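Local coordinates for PBP5 (Haemophilus influenzae, PDB 3A3J), which removes the terminal D-alanine from peptidoglycan precursor peptides, as a D-alanyl-D-alanine carboxypeptidase of the peptidase S11 family, at residues Ile55-Trp68 and Leu80-Asn92. Residues are numbered along the deposited sequence; the frame is centred on the assembly and turned at random.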
# COMPACT_ATOMS: atom_id res chain seq x y z
N ILE A 55 -21.15 -6.81 1.30
CA ILE A 55 -21.12 -8.22 1.53
C ILE A 55 -20.78 -8.26 3.00
O ILE A 55 -20.40 -7.22 3.57
CB ILE A 55 -20.06 -9.00 0.66
CG1 ILE A 55 -18.61 -8.59 1.04
CG2 ILE A 55 -20.31 -8.88 -0.86
CD1 ILE A 55 -17.47 -9.36 0.28
N HIS A 56 -20.95 -9.43 3.60
CA HIS A 56 -20.69 -9.63 5.02
C HIS A 56 -19.80 -10.82 5.19
O HIS A 56 -19.82 -11.70 4.35
CB HIS A 56 -21.99 -9.78 5.78
CG HIS A 56 -22.70 -8.47 5.94
ND1 HIS A 56 -23.47 -7.92 4.93
CD2 HIS A 56 -22.69 -7.57 6.95
CE1 HIS A 56 -23.90 -6.73 5.30
NE2 HIS A 56 -23.44 -6.49 6.53
N ASN A 57 -18.94 -10.81 6.21
CA ASN A 57 -18.10 -11.98 6.44
C ASN A 57 -18.91 -13.26 6.63
O ASN A 57 -18.43 -14.36 6.40
CB ASN A 57 -17.25 -11.78 7.70
CG ASN A 57 -16.02 -11.00 7.43
OD1 ASN A 57 -15.66 -10.11 8.20
ND2 ASN A 57 -15.38 -11.29 6.35
N THR A 58 -20.11 -13.13 7.14
CA THR A 58 -20.95 -14.29 7.36
C THR A 58 -21.67 -14.75 6.07
O THR A 58 -22.32 -15.80 6.08
CB THR A 58 -21.99 -13.97 8.36
OG1 THR A 58 -22.46 -12.65 8.06
CG2 THR A 58 -21.33 -13.98 9.75
N ASP A 59 -21.51 -14.05 4.96
CA ASP A 59 -22.11 -14.65 3.77
C ASP A 59 -21.60 -16.08 3.54
O ASP A 59 -20.42 -16.32 3.58
CB ASP A 59 -21.88 -13.79 2.55
CG ASP A 59 -22.44 -12.41 2.73
OD1 ASP A 59 -23.30 -12.21 3.61
OD2 ASP A 59 -22.04 -11.52 1.98
N MET A 60 -22.51 -17.01 3.29
CA MET A 60 -22.16 -18.41 2.95
C MET A 60 -22.20 -18.45 1.46
O MET A 60 -23.22 -18.07 0.86
CB MET A 60 -23.17 -19.37 3.56
CG MET A 60 -23.14 -19.40 5.08
SD MET A 60 -21.39 -19.61 5.69
CE MET A 60 -21.07 -21.36 5.38
N VAL A 61 -21.09 -18.84 0.84
CA VAL A 61 -20.98 -18.85 -0.59
C VAL A 61 -20.96 -20.31 -1.06
O VAL A 61 -20.21 -21.13 -0.50
CB VAL A 61 -19.66 -18.20 -1.01
CG1 VAL A 61 -19.40 -18.26 -2.55
CG2 VAL A 61 -19.67 -16.75 -0.59
N THR A 62 -21.72 -20.62 -2.12
CA THR A 62 -21.81 -22.02 -2.63
C THR A 62 -20.71 -22.33 -3.56
O THR A 62 -20.51 -21.62 -4.49
CB THR A 62 -23.12 -22.20 -3.43
OG1 THR A 62 -24.18 -22.00 -2.53
CG2 THR A 62 -23.25 -23.65 -4.01
N ILE A 63 -19.96 -23.39 -3.32
CA ILE A 63 -18.89 -23.72 -4.23
C ILE A 63 -19.47 -24.58 -5.40
O ILE A 63 -20.04 -25.65 -5.17
CB ILE A 63 -17.82 -24.58 -3.49
CG1 ILE A 63 -17.39 -23.94 -2.17
CG2 ILE A 63 -16.62 -24.79 -4.35
CD1 ILE A 63 -17.00 -22.44 -2.29
N GLY A 64 -19.27 -24.19 -6.65
CA GLY A 64 -19.78 -24.98 -7.77
C GLY A 64 -18.58 -25.23 -8.61
O GLY A 64 -17.47 -24.93 -8.16
N GLU A 65 -18.74 -25.80 -9.80
CA GLU A 65 -17.54 -26.19 -10.58
C GLU A 65 -16.42 -25.11 -10.87
O GLU A 65 -15.28 -25.46 -11.16
CB GLU A 65 -17.93 -26.94 -11.88
CG GLU A 65 -19.03 -27.97 -11.61
CD GLU A 65 -19.22 -29.07 -12.67
OE1 GLU A 65 -18.42 -29.17 -13.63
OE2 GLU A 65 -20.19 -29.85 -12.49
N SER A 66 -16.71 -23.82 -10.84
CA SER A 66 -15.62 -22.87 -11.25
C SER A 66 -14.77 -22.49 -10.02
O SER A 66 -13.61 -22.22 -10.15
CB SER A 66 -16.15 -21.62 -11.97
OG SER A 66 -16.96 -20.94 -11.03
N ALA A 67 -15.34 -22.54 -8.83
CA ALA A 67 -14.58 -22.32 -7.60
C ALA A 67 -13.94 -23.60 -7.00
O ALA A 67 -13.16 -23.54 -6.06
CB ALA A 67 -15.47 -21.58 -6.53
N TRP A 68 -14.24 -24.75 -7.60
CA TRP A 68 -13.83 -26.05 -7.10
C TRP A 68 -12.32 -26.24 -7.07
O TRP A 68 -11.67 -26.07 -8.07
CB TRP A 68 -14.49 -27.10 -8.02
CG TRP A 68 -14.35 -28.55 -7.65
CD1 TRP A 68 -13.89 -29.11 -6.47
CD2 TRP A 68 -14.72 -29.64 -8.50
NE1 TRP A 68 -13.94 -30.49 -6.56
CE2 TRP A 68 -14.45 -30.83 -7.80
CE3 TRP A 68 -15.27 -29.72 -9.79
CZ2 TRP A 68 -14.73 -32.10 -8.35
CZ3 TRP A 68 -15.54 -31.00 -10.34
CH2 TRP A 68 -15.27 -32.15 -9.61
N LEU A 80 -11.28 -25.98 -1.76
CA LEU A 80 -12.76 -25.83 -1.73
C LEU A 80 -13.38 -27.02 -2.44
O LEU A 80 -13.02 -27.31 -3.59
CB LEU A 80 -13.21 -24.54 -2.45
CG LEU A 80 -12.69 -23.22 -1.84
CD1 LEU A 80 -13.26 -22.08 -2.61
CD2 LEU A 80 -13.01 -23.07 -0.34
N ASP A 81 -14.27 -27.73 -1.75
CA ASP A 81 -14.94 -28.92 -2.37
C ASP A 81 -16.28 -28.55 -3.01
O ASP A 81 -17.01 -27.67 -2.53
CB ASP A 81 -15.19 -30.00 -1.33
CG ASP A 81 -13.93 -30.73 -0.99
OD1 ASP A 81 -13.03 -30.81 -1.87
OD2 ASP A 81 -13.82 -31.17 0.16
N LEU A 82 -16.58 -29.22 -4.11
CA LEU A 82 -17.77 -28.99 -4.89
C LEU A 82 -18.98 -29.14 -4.01
O LEU A 82 -19.03 -30.00 -3.14
CB LEU A 82 -17.81 -29.97 -6.06
CG LEU A 82 -18.88 -29.76 -7.12
CD1 LEU A 82 -18.70 -28.41 -7.74
CD2 LEU A 82 -18.83 -30.82 -8.22
N ASN A 83 -19.92 -28.24 -4.15
CA ASN A 83 -21.20 -28.37 -3.45
C ASN A 83 -21.13 -28.17 -1.96
O ASN A 83 -21.97 -28.67 -1.22
CB ASN A 83 -21.90 -29.71 -3.79
CG ASN A 83 -23.34 -29.75 -3.32
OD1 ASN A 83 -24.10 -28.77 -3.48
ND2 ASN A 83 -23.73 -30.86 -2.70
N THR A 84 -20.14 -27.42 -1.47
CA THR A 84 -20.18 -27.02 -0.10
C THR A 84 -20.50 -25.53 -0.03
O THR A 84 -20.51 -24.82 -1.02
CB THR A 84 -18.84 -27.27 0.55
OG1 THR A 84 -17.84 -26.51 -0.18
CG2 THR A 84 -18.48 -28.81 0.42
N GLN A 85 -20.76 -25.07 1.17
CA GLN A 85 -21.02 -23.69 1.45
C GLN A 85 -19.90 -23.17 2.35
O GLN A 85 -19.56 -23.85 3.33
CB GLN A 85 -22.33 -23.63 2.20
CG GLN A 85 -23.46 -23.87 1.18
CD GLN A 85 -24.42 -22.75 1.21
OE1 GLN A 85 -25.20 -22.62 2.15
NE2 GLN A 85 -24.35 -21.88 0.19
N VAL A 86 -19.33 -22.00 2.01
CA VAL A 86 -18.11 -21.47 2.70
C VAL A 86 -18.23 -19.97 2.98
O VAL A 86 -18.55 -19.20 2.08
CB VAL A 86 -16.84 -21.73 1.84
CG1 VAL A 86 -15.54 -21.29 2.57
CG2 VAL A 86 -16.75 -23.16 1.53
N SER A 87 -17.92 -19.54 4.21
CA SER A 87 -18.10 -18.14 4.54
C SER A 87 -17.09 -17.21 3.84
O SER A 87 -15.97 -17.58 3.46
CB SER A 87 -18.00 -17.92 6.04
OG SER A 87 -16.61 -18.08 6.33
N VAL A 88 -17.52 -15.98 3.64
CA VAL A 88 -16.68 -14.97 3.04
C VAL A 88 -15.42 -14.80 3.93
O VAL A 88 -14.31 -14.71 3.41
CB VAL A 88 -17.47 -13.66 2.91
CG1 VAL A 88 -16.56 -12.46 2.86
CG2 VAL A 88 -18.41 -13.70 1.67
N ALA A 89 -15.57 -14.82 5.25
CA ALA A 89 -14.37 -14.78 6.18
C ALA A 89 -13.36 -15.88 5.81
O ALA A 89 -12.19 -15.60 5.58
CB ALA A 89 -14.83 -14.98 7.63
N ASP A 90 -13.81 -17.13 5.67
CA ASP A 90 -12.84 -18.18 5.31
C ASP A 90 -12.26 -17.93 4.00
O ASP A 90 -11.05 -18.12 3.80
CB ASP A 90 -13.46 -19.61 5.29
CG ASP A 90 -13.63 -20.17 6.70
OD1 ASP A 90 -12.88 -19.70 7.55
OD2 ASP A 90 -14.47 -21.07 6.98
N LEU A 91 -13.09 -17.51 3.05
CA LEU A 91 -12.57 -17.36 1.69
C LEU A 91 -11.46 -16.30 1.63
O LEU A 91 -10.46 -16.46 1.02
CB LEU A 91 -13.70 -17.04 0.71
CG LEU A 91 -14.76 -18.15 0.45
CD1 LEU A 91 -15.87 -17.54 -0.37
CD2 LEU A 91 -14.02 -19.23 -0.33
N ASN A 92 -11.74 -15.16 2.21
CA ASN A 92 -10.84 -14.03 2.25
C ASN A 92 -9.53 -14.37 3.04
O ASN A 92 -8.41 -14.20 2.53
CB ASN A 92 -11.59 -12.89 2.94
CG ASN A 92 -10.96 -11.54 2.66
OD1 ASN A 92 -11.01 -10.69 3.51
ND2 ASN A 92 -10.28 -11.38 1.51
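Val-61 and Val-86 exchange both backbone bonds of an antiparallel hydrogen-bonded pair and turn their side chains to the same buried face, an example of how a two-stranded ribbon turns one face to the protein interior and the other outward. On the inner face Val-61 CG2 meets Leu-91 CD1 at 3.9 Å and Val-88 CG2 at 4.0 Å, joining strand 60-62 to the first turn of helix 88-98, while helix 101-112 packs on Val-61, Val-88 and Leu-91. Beyond the strand, Ile-63 folds CG1 anti to its own carbonyl carbon (chi1 -50°); a second bend in the chain brings CD1 to Leu-80 CD1 and Val-86 CG2. The other face, mixed and largely exposed, carries Met-60, Thr-62, Gln-85 and Ser-87. Bent at chi2 and chi3, Met-60 curls across the neighbouring strand, its SD 3.8 Å from Ser-87 N. Gln-85 NE2 gives Thr-62 OG1 a short but poorly aligned, weak bond.

At the end near the turn 81-84, Leu-82 straddles the bend of residues 63-68: CB sits 3.8 Å from the centroid of the five-membered ring of Trp-68, a CH-pi contact 5° off the ring normal, CD2 reaches the six-membered ring, and CD1 rests on the peptide between Gly-64 and Glu-65. Leu-80 O lies at the edge of the same indole, in its plane, 3.5 Å from CD1 of Trp-68.

At the opposite end the loop before strand 60-62 accepts two N-H groups of the helix start: Ala-89 N points to a lone pair of Asn-57 O, and Val-88 N binds Asp-59 O. Ser-87 OG, as N-cap, accepts a third, from Asp-90 N. First-turn amides, lacking a preceding helical turn, are thus satisfied, while apolar packing seats the ribbon on the helical domain.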